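Local coordinates for protein fervidolysin (Fervidobacterium pennivorans, PDB 1R6V) that degrades keratin into peptides as a calcium-binding, subtilisin-like serine protease, which allows its bacterium to grow on native feathers, at residues 279-284 with 289-294; 16-21 with 663-668; 100-105 with 358-363; 148-153 with 435-440; 23-28 with 269-274. The protein carries 1 engineered substitution. All coordinates share one frame; numbering follows the deposited sequence.

Overall arrangement
Three of the five contacts involve the inferred propeptide, which stays associated with the rest of the chain. Interaction 2 joins an early part of it to the second beta-sandwich domain; interaction 5, next along the chain and about 22 Å away between centres, rests it on the loop after strand 263-269; interaction 3 ties its later part down beside the active site. Interactions 1 and 4 lie within the catalytic domain, about 23 Å apart between centres. Interaction 1 follows directly from the loop used by interaction 5 and touches interaction 3 where Ser294 meets Ile101. Interactions 2 and 4, with centres about 53 Å apart, fall on opposite sides of the chain's centre. The propeptide thus runs from the sandwich domain to the catalytic cleft.

Interaction 1 (279-284 with 289-294); sequences EAFDYA and VVMVVS
Phe281 and Ala284 on helix 275-286 face Val289, Met291 and Val293 on the chain that returns along strand 290-294. The axes of the two short elements approach to 9.0 Å and run at 131° to each other, nearer antiparallel than parallel. This is the second half of a beta-alpha-beta crossover in which strand 263-269, helix 275-286 and strand 290-294 follow one another, the two strands lying parallel in the central sheet of the subtilisin fold. The backbones are closest at the turn, where Val289 N donates to Ala284 O at 2.9 Å, although crowding in the model leaves the place of that oxygen less sure.

Further along, Met291 lies between helix and sheet. Its flexible thioether bends at chi2 and chi3 (-67° and -108°) and brings CE over the centre of the Phe281 ring, 3.6 Å from the centroid and nearly on the ring normal, a CH-pi contact. The sulfur stands farther off above the same ring as a Met-aromatic partner. Ala284, small enough to let the methionine in, offers CB to Met291 CE at 3.8 Å. Ile253 and Thr257 of helix 246-258 also line this buried layer. At the rim of the ring, near its plane, Val293 CG2 meets Phe281 CE2 at 4.1 Å.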
# COMPACT_ATOMS: atom_id res chain seq x y z
N GLU A 279 5.41 2.15 3.69
CA GLU A 279 6.50 2.82 4.39
C GLU A 279 6.85 4.16 3.76
O GLU A 279 7.14 5.14 4.46
CB GLU A 279 7.76 1.95 4.41
CG GLU A 279 7.75 0.83 5.41
CD GLU A 279 7.65 1.33 6.85
OE1 GLU A 279 8.57 2.00 7.35
OE2 GLU A 279 6.64 1.03 7.48
N ALA A 280 6.85 4.22 2.44
CA ALA A 280 7.18 5.45 1.75
C ALA A 280 6.11 6.52 1.98
O ALA A 280 6.42 7.70 2.20
CB ALA A 280 7.34 5.18 0.27
N PHE A 281 4.85 6.13 1.88
CA PHE A 281 3.77 7.07 2.11
C PHE A 281 3.78 7.56 3.55
O PHE A 281 3.57 8.75 3.79
CB PHE A 281 2.41 6.45 1.78
CG PHE A 281 1.95 6.76 0.40
CD1 PHE A 281 2.64 6.28 -0.71
CD2 PHE A 281 0.86 7.60 0.21
CE1 PHE A 281 2.25 6.65 -2.02
CE2 PHE A 281 0.46 7.98 -1.10
CZ PHE A 281 1.15 7.50 -2.21
N ASP A 282 4.04 6.66 4.48
CA ASP A 282 4.07 7.02 5.90
C ASP A 282 5.28 7.91 6.20
O ASP A 282 5.22 8.79 7.06
CB ASP A 282 4.07 5.76 6.77
CG ASP A 282 2.74 5.00 6.71
OD1 ASP A 282 1.77 5.54 6.11
OD2 ASP A 282 2.66 3.88 7.27
N TYR A 283 6.39 7.68 5.49
CA TYR A 283 7.60 8.50 5.64
C TYR A 283 7.27 9.93 5.23
O TYR A 283 7.60 10.90 5.92
CB TYR A 283 8.69 7.98 4.70
CG TYR A 283 9.99 8.77 4.71
CD1 TYR A 283 11.00 8.47 5.63
CD2 TYR A 283 10.24 9.75 3.75
CE1 TYR A 283 12.23 9.12 5.58
CE2 TYR A 283 11.47 10.41 3.70
CZ TYR A 283 12.45 10.09 4.62
OH TYR A 283 13.67 10.73 4.58
N ALA A 284 6.63 10.07 4.08
CA ALA A 284 6.29 11.40 3.62
C ALA A 284 5.34 12.10 4.62
O ALA A 284 5.56 13.26 4.98
CB ALA A 284 5.64 11.31 2.22
N VAL A 289 4.18 15.83 4.82
CA VAL A 289 3.75 16.00 3.44
C VAL A 289 2.36 15.41 3.24
O VAL A 289 2.07 14.31 3.71
CB VAL A 289 4.70 15.32 2.42
CG1 VAL A 289 6.17 15.65 2.74
CG2 VAL A 289 4.45 13.86 2.40
N VAL A 290 1.52 16.16 2.52
CA VAL A 290 0.15 15.75 2.23
C VAL A 290 0.19 14.92 0.96
O VAL A 290 0.87 15.28 0.02
CB VAL A 290 -0.75 16.99 2.01
CG1 VAL A 290 -2.16 16.58 1.55
CG2 VAL A 290 -0.84 17.75 3.33
N MET A 291 -0.54 13.80 0.96
CA MET A 291 -0.56 12.92 -0.20
C MET A 291 -1.97 12.85 -0.78
O MET A 291 -2.86 12.30 -0.15
CB MET A 291 -0.08 11.51 0.22
CG MET A 291 1.39 11.49 0.73
SD MET A 291 2.74 11.86 -0.45
CE MET A 291 3.52 10.17 -0.66
N VAL A 292 -2.14 13.44 -1.97
CA VAL A 292 -3.43 13.48 -2.68
C VAL A 292 -3.39 12.36 -3.72
O VAL A 292 -2.45 12.26 -4.51
CB VAL A 292 -3.61 14.86 -3.39
CG1 VAL A 292 -4.95 14.89 -4.14
CG2 VAL A 292 -3.58 15.99 -2.32
N VAL A 293 -4.40 11.50 -3.69
CA VAL A 293 -4.45 10.36 -4.62
C VAL A 293 -5.81 10.30 -5.28
O VAL A 293 -6.85 10.42 -4.61
CB VAL A 293 -4.22 9.03 -3.89
CG1 VAL A 293 -4.17 7.86 -4.89
CG2 VAL A 293 -2.94 9.11 -3.09
N SER A 294 -5.82 10.09 -6.59
CA SER A 294 -7.11 10.02 -7.26
C SER A 294 -7.81 8.70 -6.91
O SER A 294 -7.16 7.66 -6.69
CB SER A 294 -6.91 10.13 -8.77
OG SER A 294 -6.34 8.92 -9.21

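Interaction 2 (16-21 with 663-668); sequences GYHILF and YVWWTI
His18 presents a ring face to Trp665, whose six-membered ring comes at it edge on. The centroids are 4.7 Å apart and the planes stand at 57°, an inclined edge-to-face pair in which CZ2 and CH2 of Trp665 each lie 3.7 Å from His18 ND1. Trp665 can reach out this way because its CG sits between the backbone N and the carbonyl carbon (chi1 64°), while the indole NE1 is held by Ile526 O. The imidazole is anchored too, through NE2 to Lys82 O. A second aromatic, Tyr17, is used by its polar end: OH donates to Ile668 O at 2.8 Å, with that oxygen at the ring edge and the donor tilted 23° from the carbonyl plane. Thr667 adds a methyl, CG2, which lies obliquely to the tyrosine ring, 3.9 Å from Tyr17 CE2. Long, flat side chains suit this place, since they span backbones that come no nearer than 8.0 Å between CA atoms. The contact fastens an early part of the inferred propeptide to the second beta-sandwich domain, where strand 666-669 pairs antiparallel with strand 604-610; Ile19 and Phe21, farther along the first segment, pack against Val92 of strand 89-93.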
# COMPACT_ATOMS: atom_id res chain seq x y z
N GLY A 16 9.30 -16.93 17.71
CA GLY A 16 8.39 -15.98 17.08
C GLY A 16 7.70 -16.56 15.85
O GLY A 16 7.52 -17.78 15.75
N TYR A 17 7.32 -15.70 14.91
CA TYR A 17 6.65 -16.17 13.70
C TYR A 17 7.52 -16.08 12.45
O TYR A 17 8.56 -15.42 12.46
CB TYR A 17 5.32 -15.42 13.49
CG TYR A 17 4.38 -15.65 14.65
CD1 TYR A 17 4.32 -14.76 15.72
CD2 TYR A 17 3.63 -16.83 14.73
CE1 TYR A 17 3.55 -15.05 16.86
CE2 TYR A 17 2.86 -17.12 15.86
CZ TYR A 17 2.83 -16.23 16.91
OH TYR A 17 2.12 -16.54 18.05
N HIS A 18 7.07 -16.75 11.40
CA HIS A 18 7.74 -16.84 10.10
C HIS A 18 8.01 -15.47 9.47
O HIS A 18 7.38 -14.47 9.82
CB HIS A 18 6.87 -17.67 9.15
CG HIS A 18 7.58 -18.19 7.94
ND1 HIS A 18 6.95 -18.39 6.73
CD2 HIS A 18 8.86 -18.60 7.76
CE1 HIS A 18 7.80 -18.89 5.86
NE2 HIS A 18 8.97 -19.03 6.46
N ILE A 19 8.96 -15.44 8.54
CA ILE A 19 9.31 -14.22 7.86
C ILE A 19 8.09 -13.77 7.05
O ILE A 19 7.33 -14.60 6.54
CB ILE A 19 10.54 -14.46 6.95
CG1 ILE A 19 10.91 -13.18 6.18
CG2 ILE A 19 10.27 -15.59 6.02
CD1 ILE A 19 10.16 -13.01 4.90
N LEU A 20 7.89 -12.46 6.94
CA LEU A 20 6.75 -11.91 6.23
C LEU A 20 7.01 -11.83 4.73
O LEU A 20 7.83 -11.02 4.27
CB LEU A 20 6.44 -10.52 6.78
CG LEU A 20 5.02 -9.96 6.60
CD1 LEU A 20 4.93 -8.60 7.31
CD2 LEU A 20 4.68 -9.81 5.14
N PHE A 21 6.34 -12.67 3.96
CA PHE A 21 6.48 -12.67 2.51
C PHE A 21 5.28 -12.00 1.86
O PHE A 21 4.15 -12.24 2.27
CB PHE A 21 6.57 -14.09 1.95
CG PHE A 21 7.91 -14.74 2.13
CD1 PHE A 21 8.06 -15.82 2.99
CD2 PHE A 21 9.00 -14.31 1.39
CE1 PHE A 21 9.29 -16.48 3.11
CE2 PHE A 21 10.23 -14.95 1.49
CZ PHE A 21 10.38 -16.05 2.36
N TYR A 663 9.93 -27.76 7.89
CA TYR A 663 8.78 -28.65 7.90
C TYR A 663 7.49 -27.89 8.12
O TYR A 663 7.50 -26.81 8.72
CB TYR A 663 8.92 -29.71 9.00
CG TYR A 663 9.87 -30.83 8.65
CD1 TYR A 663 11.22 -30.74 8.97
CD2 TYR A 663 9.43 -31.95 7.94
CE1 TYR A 663 12.11 -31.74 8.60
CE2 TYR A 663 10.31 -32.95 7.56
CZ TYR A 663 11.65 -32.84 7.90
OH TYR A 663 12.54 -33.82 7.52
N VAL A 664 6.40 -28.45 7.61
CA VAL A 664 5.08 -27.87 7.77
C VAL A 664 4.95 -27.54 9.25
O VAL A 664 5.38 -28.30 10.13
CB VAL A 664 3.99 -28.90 7.34
CG1 VAL A 664 2.64 -28.54 7.92
CG2 VAL A 664 3.90 -28.93 5.81
N TRP A 665 4.38 -26.37 9.54
CA TRP A 665 4.24 -25.95 10.92
C TRP A 665 2.81 -25.63 11.31
O TRP A 665 1.94 -25.50 10.45
CB TRP A 665 5.13 -24.73 11.19
CG TRP A 665 4.75 -23.51 10.40
CD1 TRP A 665 3.87 -22.53 10.78
CD2 TRP A 665 5.23 -23.15 9.10
NE1 TRP A 665 3.77 -21.58 9.79
CE2 TRP A 665 4.60 -21.93 8.75
CE3 TRP A 665 6.14 -23.73 8.21
CZ2 TRP A 665 4.85 -21.27 7.53
CZ3 TRP A 665 6.39 -23.08 6.99
CH2 TRP A 665 5.74 -21.86 6.67
N TRP A 666 2.60 -25.52 12.62
CA TRP A 666 1.30 -25.20 13.21
C TRP A 666 1.50 -23.85 13.89
O TRP A 666 2.42 -23.68 14.70
CB TRP A 666 0.92 -26.27 14.24
CG TRP A 666 0.98 -27.65 13.65
CD1 TRP A 666 2.08 -28.44 13.52
CD2 TRP A 666 -0.10 -28.35 13.01
NE1 TRP A 666 1.76 -29.58 12.83
CE2 TRP A 666 0.43 -29.55 12.51
CE3 TRP A 666 -1.46 -28.06 12.81
CZ2 TRP A 666 -0.35 -30.48 11.82
CZ3 TRP A 666 -2.24 -28.99 12.13
CH2 TRP A 666 -1.68 -30.19 11.63
N THR A 667 0.63 -22.91 13.56
CA THR A 667 0.72 -21.55 14.08
C THR A 667 -0.26 -21.34 15.24
O THR A 667 -1.47 -21.45 15.06
CB THR A 667 0.43 -20.55 12.93
OG1 THR A 667 1.37 -20.78 11.87
CG2 THR A 667 0.59 -19.11 13.39
N ILE A 668 0.29 -21.06 16.41
CA ILE A 668 -0.51 -20.86 17.61
C ILE A 668 -0.08 -19.62 18.39
O ILE A 668 1.01 -19.07 18.17
CB ILE A 668 -0.46 -22.10 18.54
CG1 ILE A 668 0.98 -22.40 18.95
CG2 ILE A 668 -1.09 -23.28 17.82
CD1 ILE A 668 1.81 -23.06 17.89

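Interaction 3 (100-105 with 358-363); sequences LIKPTV and GYEGHN
Lys102 NZ gives protons to two waters, at 2.8 Å and 2.6 Å, and faces the carboxylate of Glu360 between them. The direct salt bridge to Glu360 OE1 is long at 3.5 Å, so the waters probably supplement it: one donates to Glu360 OE2 at 2.9 Å, the other to Glu360 OE1 at 3.2 Å. The lysine chain bends at chi2 and chi3 (-84° and -70°), whereas the glutamate is extended and comes from the opposite direction. OE2 also accepts from Ser199 N just ahead of helix 200-209, which helps fix the carboxylate. Lys102 is the last residue of an inverse gamma turn centred on Ile101, with a weak bond from Lys102 N to Leu100 O, and precedes strand 104-105, which pairs antiparallel with strand 374-378. Here the inferred propeptide lies across the catalytic cleft: the side chain of Lys102 is about 5 Å from that of Ala200, an engineered residue at an inferred charge-relay position, and Pro103 touches Ser381, the inferred charge-relay serine. In the loop 358-363, Tyr359 OH and His362 ND1 are hydrogen-bonded at 2.8 Å.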
# COMPACT_ATOMS: atom_id res chain seq x y z
N LEU A 100 -1.26 3.77 -14.56
CA LEU A 100 -1.64 5.16 -14.43
C LEU A 100 -3.16 5.19 -14.62
O LEU A 100 -3.70 4.46 -15.45
CB LEU A 100 -0.97 5.96 -15.54
CG LEU A 100 -0.94 7.48 -15.46
CD1 LEU A 100 0.03 7.90 -14.38
CD2 LEU A 100 -0.50 8.05 -16.82
N ILE A 101 -3.85 6.01 -13.83
CA ILE A 101 -5.29 6.15 -13.98
C ILE A 101 -5.41 7.19 -15.09
O ILE A 101 -5.61 8.38 -14.84
CB ILE A 101 -5.92 6.65 -12.66
CG1 ILE A 101 -5.65 5.63 -11.56
CG2 ILE A 101 -7.43 6.85 -12.83
CD1 ILE A 101 -6.02 6.11 -10.15
N LYS A 102 -5.28 6.71 -16.33
CA LYS A 102 -5.27 7.54 -17.53
C LYS A 102 -6.45 8.43 -17.89
O LYS A 102 -7.59 7.97 -18.00
CB LYS A 102 -4.96 6.65 -18.75
CG LYS A 102 -3.54 6.06 -18.78
CD LYS A 102 -2.52 7.03 -19.39
CE LYS A 102 -2.72 7.22 -20.89
NZ LYS A 102 -1.83 8.29 -21.43
N PRO A 103 -6.19 9.73 -18.10
CA PRO A 103 -7.27 10.64 -18.46
C PRO A 103 -7.64 10.43 -19.93
O PRO A 103 -6.81 9.96 -20.70
CB PRO A 103 -6.66 12.02 -18.23
CG PRO A 103 -5.21 11.81 -18.54
CD PRO A 103 -4.92 10.46 -17.90
N THR A 104 -8.87 10.78 -20.30
CA THR A 104 -9.29 10.64 -21.70
C THR A 104 -9.62 12.02 -22.25
O THR A 104 -9.99 12.92 -21.51
CB THR A 104 -10.51 9.71 -21.84
OG1 THR A 104 -11.57 10.18 -21.00
CG2 THR A 104 -10.15 8.29 -21.43
N VAL A 105 -9.48 12.18 -23.56
CA VAL A 105 -9.75 13.46 -24.18
C VAL A 105 -11.24 13.69 -24.39
O VAL A 105 -12.00 12.75 -24.66
CB VAL A 105 -9.02 13.58 -25.53
CG1 VAL A 105 -9.44 14.86 -26.27
CG2 VAL A 105 -7.51 13.60 -25.29
N GLY A 358 6.93 13.69 -24.45
CA GLY A 358 5.64 13.07 -24.20
C GLY A 358 4.43 13.53 -24.99
O GLY A 358 3.31 13.38 -24.52
N TYR A 359 4.63 14.08 -26.19
CA TYR A 359 3.49 14.51 -27.00
C TYR A 359 2.47 13.39 -27.27
O TYR A 359 2.83 12.28 -27.69
CB TYR A 359 3.97 15.05 -28.36
CG TYR A 359 2.85 15.61 -29.20
CD1 TYR A 359 2.20 16.79 -28.83
CD2 TYR A 359 2.44 14.97 -30.37
CE1 TYR A 359 1.16 17.32 -29.60
CE2 TYR A 359 1.40 15.49 -31.16
CZ TYR A 359 0.77 16.66 -30.76
OH TYR A 359 -0.26 17.18 -31.52
N GLU A 360 1.19 13.69 -27.05
CA GLU A 360 0.10 12.74 -27.29
C GLU A 360 -1.08 13.45 -27.95
O GLU A 360 -2.24 13.07 -27.76
CB GLU A 360 -0.38 12.10 -25.99
CG GLU A 360 0.66 11.25 -25.30
CD GLU A 360 0.04 10.37 -24.23
OE1 GLU A 360 -0.91 9.63 -24.57
OE2 GLU A 360 0.50 10.43 -23.07
N GLY A 361 -0.76 14.48 -28.72
CA GLY A 361 -1.78 15.25 -29.41
C GLY A 361 -2.18 16.48 -28.61
O GLY A 361 -1.77 16.66 -27.46
N HIS A 362 -2.96 17.35 -29.22
CA HIS A 362 -3.43 18.55 -28.55
C HIS A 362 -4.63 19.08 -29.32
O HIS A 362 -4.88 18.65 -30.45
CB HIS A 362 -2.31 19.62 -28.46
CG HIS A 362 -2.00 20.30 -29.76
ND1 HIS A 362 -1.31 19.69 -30.79
CD2 HIS A 362 -2.28 21.55 -30.20
CE1 HIS A 362 -1.17 20.53 -31.79
NE2 HIS A 362 -1.75 21.67 -31.46
N ASN A 363 -5.39 19.98 -28.71
CA ASN A 363 -6.56 20.53 -29.40
C ASN A 363 -6.11 21.82 -30.09
O ASN A 363 -5.86 22.83 -29.44
CB ASN A 363 -7.70 20.80 -28.41
CG ASN A 363 -8.97 21.26 -29.12
OD1 ASN A 363 -8.93 22.19 -29.92
ND2 ASN A 363 -10.09 20.60 -28.82
O HOH W 1 -0.08 10.13 -20.29
O HOH W 2 -0.49 6.84 -23.11

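Interaction 4 (148-153 with 435-440)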
# COMPACT_ATOMS: atom_id res chain seq x y z
N TRP A 148 -6.38 34.98 -4.56
CA TRP A 148 -4.94 34.79 -4.76
C TRP A 148 -4.12 35.89 -4.12
O TRP A 148 -2.95 35.69 -3.81
CB TRP A 148 -4.58 34.72 -6.25
CG TRP A 148 -4.95 33.43 -6.89
CD1 TRP A 148 -4.95 32.18 -6.31
CD2 TRP A 148 -5.32 33.24 -8.26
NE1 TRP A 148 -5.30 31.23 -7.24
CE2 TRP A 148 -5.53 31.85 -8.44
CE3 TRP A 148 -5.49 34.10 -9.35
CZ2 TRP A 148 -5.90 31.31 -9.68
CZ3 TRP A 148 -5.87 33.56 -10.59
CH2 TRP A 148 -6.07 32.17 -10.74
N GLU A 149 -4.74 37.05 -3.91
CA GLU A 149 -4.02 38.14 -3.26
C GLU A 149 -3.69 37.77 -1.83
O GLU A 149 -2.71 38.25 -1.26
CB GLU A 149 -4.85 39.42 -3.28
CG GLU A 149 -5.12 39.96 -4.67
CD GLU A 149 -5.59 41.40 -4.63
OE1 GLU A 149 -4.78 42.26 -4.25
OE2 GLU A 149 -6.77 41.66 -4.97
N GLU A 150 -4.52 36.92 -1.23
CA GLU A 150 -4.28 36.49 0.15
C GLU A 150 -3.33 35.29 0.18
O GLU A 150 -2.38 35.25 0.98
CB GLU A 150 -5.60 36.13 0.86
CG GLU A 150 -5.38 35.42 2.20
CD GLU A 150 -6.66 35.13 2.96
OE1 GLU A 150 -7.75 35.09 2.35
OE2 GLU A 150 -6.58 34.90 4.18
N ALA A 151 -3.57 34.32 -0.70
CA ALA A 151 -2.76 33.11 -0.77
C ALA A 151 -2.84 32.50 -2.17
O ALA A 151 -3.91 32.44 -2.76
CB ALA A 151 -3.25 32.10 0.26
N SER A 152 -1.70 32.04 -2.69
CA SER A 152 -1.63 31.45 -4.04
C SER A 152 -0.65 30.27 -4.14
O SER A 152 -0.36 29.79 -5.24
CB SER A 152 -1.23 32.52 -5.05
OG SER A 152 0.08 32.99 -4.75
N GLY A 153 -0.13 29.83 -3.00
CA GLY A 153 0.82 28.72 -3.00
C GLY A 153 2.28 29.13 -2.95
O GLY A 153 3.17 28.31 -3.15
N ALA A 435 -13.93 28.64 0.90
CA ALA A 435 -14.39 28.29 2.25
C ALA A 435 -13.24 27.69 3.06
O ALA A 435 -13.09 27.98 4.26
CB ALA A 435 -15.57 27.30 2.18
N ALA A 436 -12.42 26.86 2.43
CA ALA A 436 -11.31 26.25 3.15
C ALA A 436 -10.30 27.29 3.61
O ALA A 436 -9.81 27.24 4.75
CB ALA A 436 -10.60 25.21 2.26
N LEU A 437 -10.00 28.26 2.75
CA LEU A 437 -9.02 29.27 3.08
C LEU A 437 -9.45 30.14 4.27
O LEU A 437 -8.61 30.68 4.99
CB LEU A 437 -8.72 30.15 1.86
CG LEU A 437 -7.49 31.06 1.93
CD1 LEU A 437 -6.23 30.23 2.14
CD2 LEU A 437 -7.40 31.85 0.64
N GLN A 438 -10.76 30.28 4.45
CA GLN A 438 -11.29 31.07 5.56
C GLN A 438 -10.90 30.44 6.88
O GLN A 438 -10.68 31.13 7.88
CB GLN A 438 -12.81 31.17 5.48
CG GLN A 438 -13.28 32.05 4.34
CD GLN A 438 -14.76 32.33 4.40
OE1 GLN A 438 -15.28 32.74 5.43
NE2 GLN A 438 -15.45 32.11 3.28
N GLY A 439 -10.81 29.11 6.88
CA GLY A 439 -10.44 28.40 8.08
C GLY A 439 -11.46 28.60 9.18
O GLY A 439 -12.65 28.78 8.92
N PRO A 440 -11.01 28.56 10.44
CA PRO A 440 -9.62 28.32 10.80
C PRO A 440 -9.25 26.85 10.61
O PRO A 440 -10.09 26.01 10.28
CB PRO A 440 -9.58 28.72 12.28
CG PRO A 440 -10.93 28.26 12.76
CD PRO A 440 -11.84 28.77 11.64
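Leu437 points its two methyl groups at Ala151 and Glu150, and the two halves of this small contact differ in kind. On the buried side, apolar groups meet: CD1 of Leu437 lies 4.0 Å from Ala151 CB, with CD2 only slightly farther from the same methyl. Alanine suits a spot where the branched leucine needs room, and the leucine reaches across because CG lies anti to the backbone N (chi1 -167°). On the solvent side a charged chain passes instead: the exposed Glu150 slides past Leu437 in the opposite direction, its extended chain bringing OE1 to 3.7 Å from Leu437 CD2, a van der Waals approach. The charge of the glutamate is met by Lys397, which forms a salt bridge with Glu150 OE2 and also donates to Leu437 O, so one ammonium group joins both segments. The contact sets the end of helix 145-150 beside the last turn of helix 433-438 in the catalytic domain. Helix 380-397 underlies both: Val393 and Gln396 touch Ala151, Leu394 touches Leu437, and Gln396 OE1 accepts from the backbone N atoms of Ser152 and Gly153.

Interaction 5 (23-28 with 269-274); sequences ELRDGE and GGWGYS
Trp271 reaches out from the catalytic domain into a cradle made by three charged residues of the inferred propeptide. Arg25 lies over one face of the indole, its CB 3.6 Å from Trp271 CZ3, and its guanidinium, inclined at 39° to the ring, has NH1 3.7 Å from Trp271 CZ2. Glu28 leans obliquely against the ring with its methylene, CG, 3.6 Å from Trp271 CE3, while the Glu23 carboxylate stands at the edge, its plane almost perpendicular to the indole. The tryptophan extends this far because CG is anti to its backbone N (chi1 163°). In the next shell, Glu23 OE1 meets Arg25 NH1 at 2.8 Å in a salt bridge that lies in the guanidinium plane and helps hold that group beside the CZ2 end of the indole. A type II turn from Arg25 to Glu28, closed by Glu28 N to Arg25 O, brings both residues to the ring; Gly27 supplies its positive phi. One water donates to Glu28 OE1 and accepts from Trp271 N; another lies 2.8 Å from Glu28 OE1 and accepts from Gly272 N. Aliphatic stems cover the indole while waters and an internal ion pair serve the charges, so the propeptide probably adheres here through a hydrated, partly polar interface.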
# COMPACT_ATOMS: atom_id res chain seq x y z
N GLU A 23 2.32 -11.39 -0.62
CA GLU A 23 1.47 -12.32 -1.35
C GLU A 23 1.77 -12.32 -2.84
O GLU A 23 1.92 -11.26 -3.45
CB GLU A 23 -0.01 -11.99 -1.13
CG GLU A 23 -0.95 -12.92 -1.90
CD GLU A 23 -2.42 -12.66 -1.62
OE1 GLU A 23 -3.27 -13.36 -2.22
OE2 GLU A 23 -2.73 -11.77 -0.81
N LEU A 24 1.86 -13.52 -3.41
CA LEU A 24 2.14 -13.70 -4.83
C LEU A 24 0.86 -14.03 -5.58
O LEU A 24 0.20 -15.03 -5.27
CB LEU A 24 3.16 -14.82 -5.01
CG LEU A 24 4.63 -14.45 -5.24
CD1 LEU A 24 5.05 -13.28 -4.40
CD2 LEU A 24 5.51 -15.67 -5.00
N ARG A 25 0.52 -13.20 -6.55
CA ARG A 25 -0.69 -13.35 -7.37
C ARG A 25 -0.29 -13.33 -8.84
O ARG A 25 0.32 -12.37 -9.29
CB ARG A 25 -1.63 -12.19 -7.08
CG ARG A 25 -3.01 -12.32 -7.67
CD ARG A 25 -3.84 -13.21 -6.78
NE ARG A 25 -5.18 -12.67 -6.60
CZ ARG A 25 -5.78 -12.56 -5.42
NH1 ARG A 25 -5.16 -12.95 -4.31
NH2 ARG A 25 -7.01 -12.06 -5.35
N ASP A 26 -0.64 -14.36 -9.60
CA ASP A 26 -0.28 -14.38 -11.02
C ASP A 26 -0.68 -13.10 -11.74
O ASP A 26 -1.79 -12.59 -11.55
CB ASP A 26 -0.91 -15.59 -11.72
CG ASP A 26 -0.33 -16.90 -11.23
OD1 ASP A 26 0.91 -17.04 -11.27
OD2 ASP A 26 -1.12 -17.77 -10.81
N GLY A 27 0.23 -12.59 -12.56
CA GLY A 27 -0.04 -11.38 -13.31
C GLY A 27 -0.11 -10.10 -12.50
O GLY A 27 -0.30 -9.02 -13.06
N GLU A 28 0.05 -10.20 -11.18
CA GLU A 28 -0.02 -9.01 -10.34
C GLU A 28 1.32 -8.47 -9.87
O GLU A 28 1.35 -7.53 -9.08
CB GLU A 28 -0.91 -9.27 -9.12
CG GLU A 28 -2.40 -9.24 -9.41
CD GLU A 28 -2.87 -7.91 -9.99
OE1 GLU A 28 -2.19 -6.87 -9.80
OE2 GLU A 28 -3.94 -7.90 -10.64
N GLY A 269 -2.13 3.36 -9.56
CA GLY A 269 -2.40 2.37 -8.55
C GLY A 269 -2.43 0.94 -9.05
O GLY A 269 -2.28 0.68 -10.24
N GLY A 270 -2.65 0.04 -8.10
CA GLY A 270 -2.71 -1.38 -8.40
C GLY A 270 -3.24 -2.17 -7.23
O GLY A 270 -3.34 -1.66 -6.11
N TRP A 271 -3.59 -3.43 -7.47
CA TRP A 271 -4.14 -4.31 -6.45
C TRP A 271 -3.20 -4.61 -5.26
O TRP A 271 -3.64 -4.69 -4.11
CB TRP A 271 -4.55 -5.64 -7.10
CG TRP A 271 -4.75 -6.77 -6.12
CD1 TRP A 271 -5.88 -7.04 -5.40
CD2 TRP A 271 -3.77 -7.73 -5.70
NE1 TRP A 271 -5.66 -8.10 -4.55
CE2 TRP A 271 -4.37 -8.54 -4.72
CE3 TRP A 271 -2.44 -7.98 -6.06
CZ2 TRP A 271 -3.69 -9.59 -4.08
CZ3 TRP A 271 -1.76 -9.02 -5.43
CH2 TRP A 271 -2.39 -9.81 -4.45
N GLY A 272 -1.92 -4.77 -5.55
CA GLY A 272 -0.98 -5.15 -4.51
C GLY A 272 -0.76 -4.29 -3.29
O GLY A 272 -0.46 -3.11 -3.41
N TYR A 273 -0.91 -4.89 -2.10
CA TYR A 273 -0.65 -4.17 -0.85
C TYR A 273 0.85 -4.28 -0.70
O TYR A 273 1.38 -5.37 -0.52
CB TYR A 273 -1.29 -4.87 0.35
CG TYR A 273 -1.16 -4.10 1.66
CD1 TYR A 273 -2.20 -3.31 2.12
CD2 TYR A 273 -0.01 -4.20 2.45
CE1 TYR A 273 -2.12 -2.64 3.33
CE2 TYR A 273 0.08 -3.53 3.67
CZ TYR A 273 -0.98 -2.76 4.10
OH TYR A 273 -0.93 -2.13 5.32
N SER A 274 1.53 -3.15 -0.75
CA SER A 274 2.99 -3.15 -0.65
C SER A 274 3.44 -2.58 0.67
O SER A 274 3.05 -1.47 1.05
CB SER A 274 3.58 -2.30 -1.80
OG SER A 274 4.94 -1.97 -1.60
O HOH W 3 -0.77 -5.02 -8.20
O HOH W 4 -3.31 -4.28 -10.20